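Local coordinates for secreted effector protein SifA (Salmonella typhimurium, PDB 3CXB) that is required for endosomal tubulation and the formation of Salmonella-induced filaments in host cells, and interacts with the host protein PLEKHM2, at residues W26-L30 and V123-Y128. Residues are numbered along the deposited sequence; the frame is centred on the assembly and turned at random.
Sequences WWKVL and VMGNLY
The indole of Trp26 carries the side-chain amide of Asn126 over one face: Asn126 ND2 sits 3.0 Å from CD2 of Trp26, Asn126 CG lies above the ring centre, and the ring and amide planes are 44° apart. At the indole's edge, near its plane, comes the hydroxyl of Tyr128, whose OH is 3.6 Å from Trp26 CD1; Trp26 CB in turn meets the edge of the phenol. Asn126 suits its place because ND2 also donates to the carbonyl oxygen of Val123 (2.6 Å, N-H...O angle 138°), and this bond limits the amide's rotation. The same oxygen accepts from Asn126 N, closing the type I' turn of the beta hairpin that joins strands 118-123 and 126-132, the last two of a five-stranded antiparallel sheet; Gly125 readily adopts its positive phi. Helix 25-34 packs against the end of this hairpin. Met124, flexible and here bent at chi2 and chi3, lays CB 3.8 Å from Trp26 CE3. Its SD touches Leu30 CD1 at 4.1 Å. Deeper, branched aliphatic groups meet: Val123 CG1, anti to its own N (chi1 176°), touches Leu30 CD2, while Leu50 and Leu54 of helix 42-54 pack against Leu30 and Val123 respectively.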
loop_
_atom_site.group_PDB
_atom_site.type_symbol
_atom_site.label_atom_id
_atom_site.label_comp_id
_atom_site.label_asym_id
_atom_site.label_seq_id
_atom_site.Cartn_x
_atom_site.Cartn_y
_atom_site.Cartn_z
ATOM N N TRP A 26 -20.812 6.361 -20.554
ATOM C CA TRP A 26 -19.578 7.067 -20.230
ATOM C C TRP A 26 -18.317 6.192 -20.354
ATOM O O TRP A 26 -17.212 6.709 -20.489
ATOM C CB TRP A 26 -19.675 7.696 -18.848
ATOM C CG TRP A 26 -20.706 8.778 -18.794
ATOM C CD1 TRP A 26 -21.884 8.751 -18.107
ATOM C CD2 TRP A 26 -20.663 10.041 -19.468
ATOM N NE1 TRP A 26 -22.580 9.920 -18.311
ATOM C CE2 TRP A 26 -21.855 10.729 -19.142
ATOM C CE3 TRP A 26 -19.736 10.660 -20.315
ATOM C CZ2 TRP A 26 -22.142 12.010 -19.636
ATOM C CZ3 TRP A 26 -20.026 11.940 -20.809
ATOM C CH2 TRP A 26 -21.217 12.596 -20.465
ATOM N N TRP A 27 -18.466 4.873 -20.329
ATOM C CA TRP A 27 -17.305 4.008 -20.470
ATOM C C TRP A 27 -16.844 4.039 -21.937
ATOM O O TRP A 27 -15.656 4.262 -22.216
ATOM C CB TRP A 27 -17.660 2.582 -20.040
ATOM C CG TRP A 27 -16.503 1.623 -20.007
ATOM C CD1 TRP A 27 -15.202 1.889 -20.321
ATOM C CD2 TRP A 27 -16.557 0.223 -19.691
ATOM N NE1 TRP A 27 -14.443 0.745 -20.232
ATOM C CE2 TRP A 27 -15.253 -0.292 -19.848
ATOM C CE3 TRP A 27 -17.580 -0.644 -19.292
ATOM C CZ2 TRP A 27 -14.948 -1.643 -19.623
ATOM C CZ3 TRP A 27 -17.272 -1.990 -19.068
ATOM C CH2 TRP A 27 -15.972 -2.471 -19.235
ATOM N N LYS A 28 -17.775 3.834 -22.871
ATOM C CA LYS A 28 -17.437 3.851 -24.300
ATOM C C LYS A 28 -16.831 5.183 -24.736
ATOM O O LYS A 28 -15.958 5.224 -25.603
ATOM C CB LYS A 28 -18.665 3.562 -25.170
ATOM C CG LYS A 28 -19.073 2.126 -25.163
ATOM C CD LYS A 28 -20.275 1.899 -26.031
ATOM C CE LYS A 28 -20.789 0.466 -25.863
ATOM N NZ LYS A 28 -21.976 0.169 -26.725
ATOM N N VAL A 29 -17.301 6.269 -24.138
ATOM C CA VAL A 29 -16.770 7.574 -24.467
ATOM C C VAL A 29 -15.373 7.709 -23.855
ATOM O O VAL A 29 -14.489 8.322 -24.442
ATOM C CB VAL A 29 -17.713 8.710 -23.955
ATOM C CG1 VAL A 29 -18.013 8.511 -22.509
ATOM C CG2 VAL A 29 -17.074 10.072 -24.149
ATOM N N LEU A 30 -15.162 7.116 -22.686
ATOM C CA LEU A 30 -13.859 7.224 -22.044
ATOM C C LEU A 30 -12.863 6.344 -22.753
ATOM O O LEU A 30 -11.720 6.730 -22.971
ATOM C CB LEU A 30 -13.927 6.803 -20.576
ATOM C CG LEU A 30 -12.534 6.663 -19.955
ATOM C CD1 LEU A 30 -11.799 7.986 -20.051
ATOM C CD2 LEU A 30 -12.641 6.249 -18.529
ATOM N N VAL A 123 -15.774 10.613 -14.149
ATOM C CA VAL A 123 -15.476 10.089 -15.469
ATOM C C VAL A 123 -16.019 11.056 -16.486
ATOM O O VAL A 123 -17.234 11.142 -16.674
ATOM C CB VAL A 123 -16.149 8.735 -15.714
ATOM C CG1 VAL A 123 -15.883 8.293 -17.141
ATOM C CG2 VAL A 123 -15.627 7.696 -14.729
ATOM N N MET A 124 -15.110 11.774 -17.143
ATOM C CA MET A 124 -15.470 12.771 -18.149
ATOM C C MET A 124 -16.183 13.931 -17.481
ATOM O O MET A 124 -16.910 14.679 -18.127
ATOM C CB MET A 124 -16.377 12.161 -19.229
ATOM C CG MET A 124 -15.773 10.970 -19.999
ATOM S SD MET A 124 -14.099 11.278 -20.625
ATOM C CE MET A 124 -14.412 12.777 -21.602
ATOM N N GLY A 125 -15.971 14.064 -16.175
ATOM C CA GLY A 125 -16.584 15.135 -15.413
ATOM C C GLY A 125 -17.786 14.659 -14.627
ATOM O O GLY A 125 -18.349 15.427 -13.863
ATOM N N ASN A 126 -18.178 13.399 -14.803
ATOM C CA ASN A 126 -19.339 12.839 -14.101
ATOM C C ASN A 126 -18.956 12.175 -12.781
ATOM O O ASN A 126 -18.020 11.385 -12.723
ATOM C CB ASN A 126 -20.023 11.825 -15.004
ATOM C CG ASN A 126 -20.345 12.404 -16.355
ATOM O OD1 ASN A 126 -21.210 13.273 -16.471
ATOM N ND2 ASN A 126 -19.632 11.951 -17.386
ATOM N N LEU A 127 -19.676 12.482 -11.712
ATOM C CA LEU A 127 -19.337 11.891 -10.425
ATOM C C LEU A 127 -19.798 10.459 -10.480
ATOM O O LEU A 127 -20.987 10.214 -10.635
ATOM C CB LEU A 127 -20.045 12.648 -9.312
ATOM C CG LEU A 127 -20.080 12.022 -7.928
ATOM C CD1 LEU A 127 -18.680 11.742 -7.442
ATOM C CD2 LEU A 127 -20.815 12.960 -6.985
ATOM N N TYR A 128 -18.883 9.500 -10.396
ATOM C CA TYR A 128 -19.327 8.111 -10.469
ATOM C C TYR A 128 -19.522 7.483 -9.113
ATOM O O TYR A 128 -20.238 6.494 -8.987
ATOM C CB TYR A 128 -18.364 7.250 -11.306
ATOM C CG TYR A 128 -18.936 6.824 -12.654
ATOM C CD1 TYR A 128 -19.464 5.542 -12.840
ATOM C CD2 TYR A 128 -19.044 7.743 -13.705
ATOM C CE1 TYR A 128 -20.101 5.195 -14.051
ATOM C CE2 TYR A 128 -19.671 7.407 -14.901
ATOM C CZ TYR A 128 -20.201 6.143 -15.071
ATOM O OH TYR A 128 -20.850 5.861 -16.250
#